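Long-range contact in SloR (Streptococcus mutans, PDB 5CVI), which probably regulates transcription as a manganese-responsive, DNA-binding homodimer of the DtxR/MntR family that can also bind zinc: residues E178-E183 against T192-G197. Numbering follows the deposited sequence.
Sequences ELRLLE and TIEKDG
Arg180 and Glu194 face each other as an antiparallel hydrogen-bonded pair: Arg180 N donates to Glu194 O at 2.8 Å, and Glu194 N returns a bond to Arg180 O at 2.6 Å. Their side chains run side by side on the same face of the sheet and join in a salt bridge, Arg180 NH1 to Glu194 OE1, with the carboxylate at the guanidinium edge, near its plane. The modelled length of 2.5 Å between these two atoms is doubtful at this resolution, and neither it nor the bent N-H...O angle carries weight. The glutamate reaches that edge through a bend at chi2 (-83°), and its other oxygen, OE2, accepts Gly197 N at 2.6 Å. One carboxylate would thus link the neighbouring strand to the turn that follows its own, if the close Arg180 contact is real.

The register holds through Leu181 and Ile193, then slips by one before Glu183. Leu182 N and Glu183 N both point to Thr192 O, the first at 2.8 Å and the second weakly, while Thr192 N bonds back to Glu183 O at 2.8 Å; two residues facing one define a classic beta bulge. Glu183 and Thr192 lie alongside each other, CG against CB.

On the face bearing Leu181 and Ile193 the contact is apolar. Ile193 spans two leucines, its CD1 lying 3.8 Å from Leu179 CB and its CG2 meeting Leu181 CD1, with the side chains of Leu181 and Ile193 crossing at roughly a right angle.

The two strands form a beta hairpin within the FeoA domain, an SH3-like module. Strand 151-158 flanks 178-185 on its far side, through backbone bonds between Leu179 and Tyr153 and between Leu181 and Gly151, and strand 198-203 continues the antiparallel sheet beyond 190-195, where Leu200 bonds to Ile193 and Val202 touches its side chain.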
loop_
_atom_site.group_PDB
_atom_site.type_symbol
_atom_site.label_atom_id
_atom_site.label_comp_id
_atom_site.label_asym_id
_atom_site.label_seq_id
_atom_site.Cartn_x
_atom_site.Cartn_y
_atom_site.Cartn_z
ATOM N N GLU B 178 14.413 31.988 0.041
ATOM C CA GLU B 178 15.240 32.912 -0.725
ATOM C C GLU B 178 16.671 32.882 -0.192
ATOM O O GLU B 178 16.918 33.196 0.972
ATOM C CB GLU B 178 14.682 34.336 -0.648
ATOM C CG GLU B 178 13.358 34.539 -1.369
ATOM C CD GLU B 178 12.842 35.967 -1.274
ATOM O OE1 GLU B 178 13.443 36.773 -0.532
ATOM O OE2 GLU B 178 11.834 36.282 -1.944
ATOM N N LEU B 179 17.611 32.490 -1.041
ATOM C CA LEU B 179 19.020 32.523 -0.672
ATOM C C LEU B 179 19.825 33.321 -1.692
ATOM O O LEU B 179 19.712 33.101 -2.897
ATOM C CB LEU B 179 19.570 31.104 -0.518
ATOM C CG LEU B 179 19.025 30.067 -1.499
ATOM C CD1 LEU B 179 19.748 30.143 -2.836
ATOM C CD2 LEU B 179 19.116 28.672 -0.905
ATOM N N ARG B 180 20.625 34.263 -1.200
ATOM C CA ARG B 180 21.418 35.127 -2.064
ATOM C C ARG B 180 22.808 34.532 -2.284
ATOM O O ARG B 180 23.575 34.354 -1.335
ATOM C CB ARG B 180 21.516 36.536 -1.462
ATOM C CG ARG B 180 22.301 37.542 -2.298
ATOM C CD ARG B 180 22.308 38.930 -1.659
ATOM N NE ARG B 180 21.008 39.595 -1.730
ATOM C CZ ARG B 180 20.060 39.498 -0.802
ATOM N NH1 ARG B 180 20.258 38.755 0.280
ATOM N NH2 ARG B 180 18.911 40.143 -0.954
ATOM N N LEU B 181 23.120 34.216 -3.537
ATOM C CA LEU B 181 24.437 33.698 -3.891
ATOM C C LEU B 181 25.440 34.840 -3.993
ATOM O O LEU B 181 25.344 35.685 -4.884
ATOM C CB LEU B 181 24.379 32.934 -5.215
ATOM C CG LEU B 181 25.722 32.418 -5.736
ATOM C CD1 LEU B 181 26.383 31.520 -4.702
ATOM C CD2 LEU B 181 25.547 31.680 -7.056
ATOM N N LEU B 182 26.404 34.857 -3.078
ATOM C CA LEU B 182 27.382 35.936 -3.018
ATOM C C LEU B 182 28.545 35.712 -3.979
ATOM O O LEU B 182 28.952 36.622 -4.701
ATOM C CB LEU B 182 27.912 36.088 -1.593
ATOM C CG LEU B 182 26.873 36.406 -0.521
ATOM C CD1 LEU B 182 27.535 36.517 0.843
ATOM C CD2 LEU B 182 26.133 37.689 -0.865
ATOM N N GLU B 183 29.075 34.495 -3.982
ATOM C CA GLU B 183 30.244 34.166 -4.784
ATOM C C GLU B 183 30.483 32.665 -4.775
ATOM O O GLU B 183 29.922 31.942 -3.950
ATOM C CB GLU B 183 31.479 34.863 -4.214
ATOM C CG GLU B 183 31.848 34.377 -2.820
ATOM C CD GLU B 183 33.083 35.058 -2.261
ATOM O OE1 GLU B 183 33.867 35.623 -3.053
ATOM O OE2 GLU B 183 33.264 35.030 -1.025
ATOM N N THR B 192 29.223 30.284 -1.759
ATOM C CA THR B 192 28.892 31.053 -0.562
ATOM C C THR B 192 27.581 31.815 -0.739
ATOM O O THR B 192 27.482 32.725 -1.564
ATOM C CB THR B 192 30.024 32.028 -0.170
ATOM O OG1 THR B 192 31.195 31.282 0.183
ATOM C CG2 THR B 192 29.605 32.880 1.016
ATOM N N ILE B 193 26.575 31.428 0.040
ATOM C CA ILE B 193 25.251 32.026 -0.067
ATOM C C ILE B 193 24.847 32.702 1.236
ATOM O O ILE B 193 25.410 32.423 2.294
ATOM C CB ILE B 193 24.190 30.975 -0.437
ATOM C CG1 ILE B 193 23.864 30.095 0.770
ATOM C CG2 ILE B 193 24.666 30.132 -1.610
ATOM C CD1 ILE B 193 22.705 29.151 0.542
ATOM N N GLU B 194 23.863 33.591 1.150
ATOM C CA GLU B 194 23.379 34.323 2.313
ATOM C C GLU B 194 21.882 34.100 2.506
ATOM O O GLU B 194 21.087 34.298 1.586
ATOM C CB GLU B 194 23.690 35.816 2.165
ATOM C CG GLU B 194 23.174 36.696 3.298
ATOM C CD GLU B 194 21.717 37.088 3.125
ATOM O OE1 GLU B 194 21.268 37.227 1.967
ATOM O OE2 GLU B 194 21.021 37.252 4.149
ATOM N N LYS B 195 21.507 33.685 3.712
ATOM C CA LYS B 195 20.109 33.467 4.065
ATOM C C LYS B 195 19.816 34.076 5.429
ATOM O O LYS B 195 20.454 33.720 6.420
ATOM C CB LYS B 195 19.787 31.971 4.092
ATOM C CG LYS B 195 18.478 31.640 4.784
ATOM C CD LYS B 195 18.356 30.161 5.092
ATOM C CE LYS B 195 17.214 29.893 6.060
ATOM N NZ LYS B 195 15.919 30.439 5.564
ATOM N N ASP B 196 18.855 34.995 5.471
ATOM C CA ASP B 196 18.448 35.638 6.719
ATOM C C ASP B 196 19.599 36.352 7.416
ATOM O O ASP B 196 19.654 36.408 8.643
ATOM C CB ASP B 196 17.811 34.619 7.666
ATOM C CG ASP B 196 16.563 33.989 7.086
ATOM O OD1 ASP B 196 15.840 34.685 6.343
ATOM O OD2 ASP B 196 16.310 32.799 7.368
ATOM N N GLY B 197 20.519 36.893 6.627
ATOM C CA GLY B 197 21.638 37.640 7.168
ATOM C C GLY B 197 22.717 36.745 7.740
ATOM O O GLY B 197 23.501 37.166 8.589
#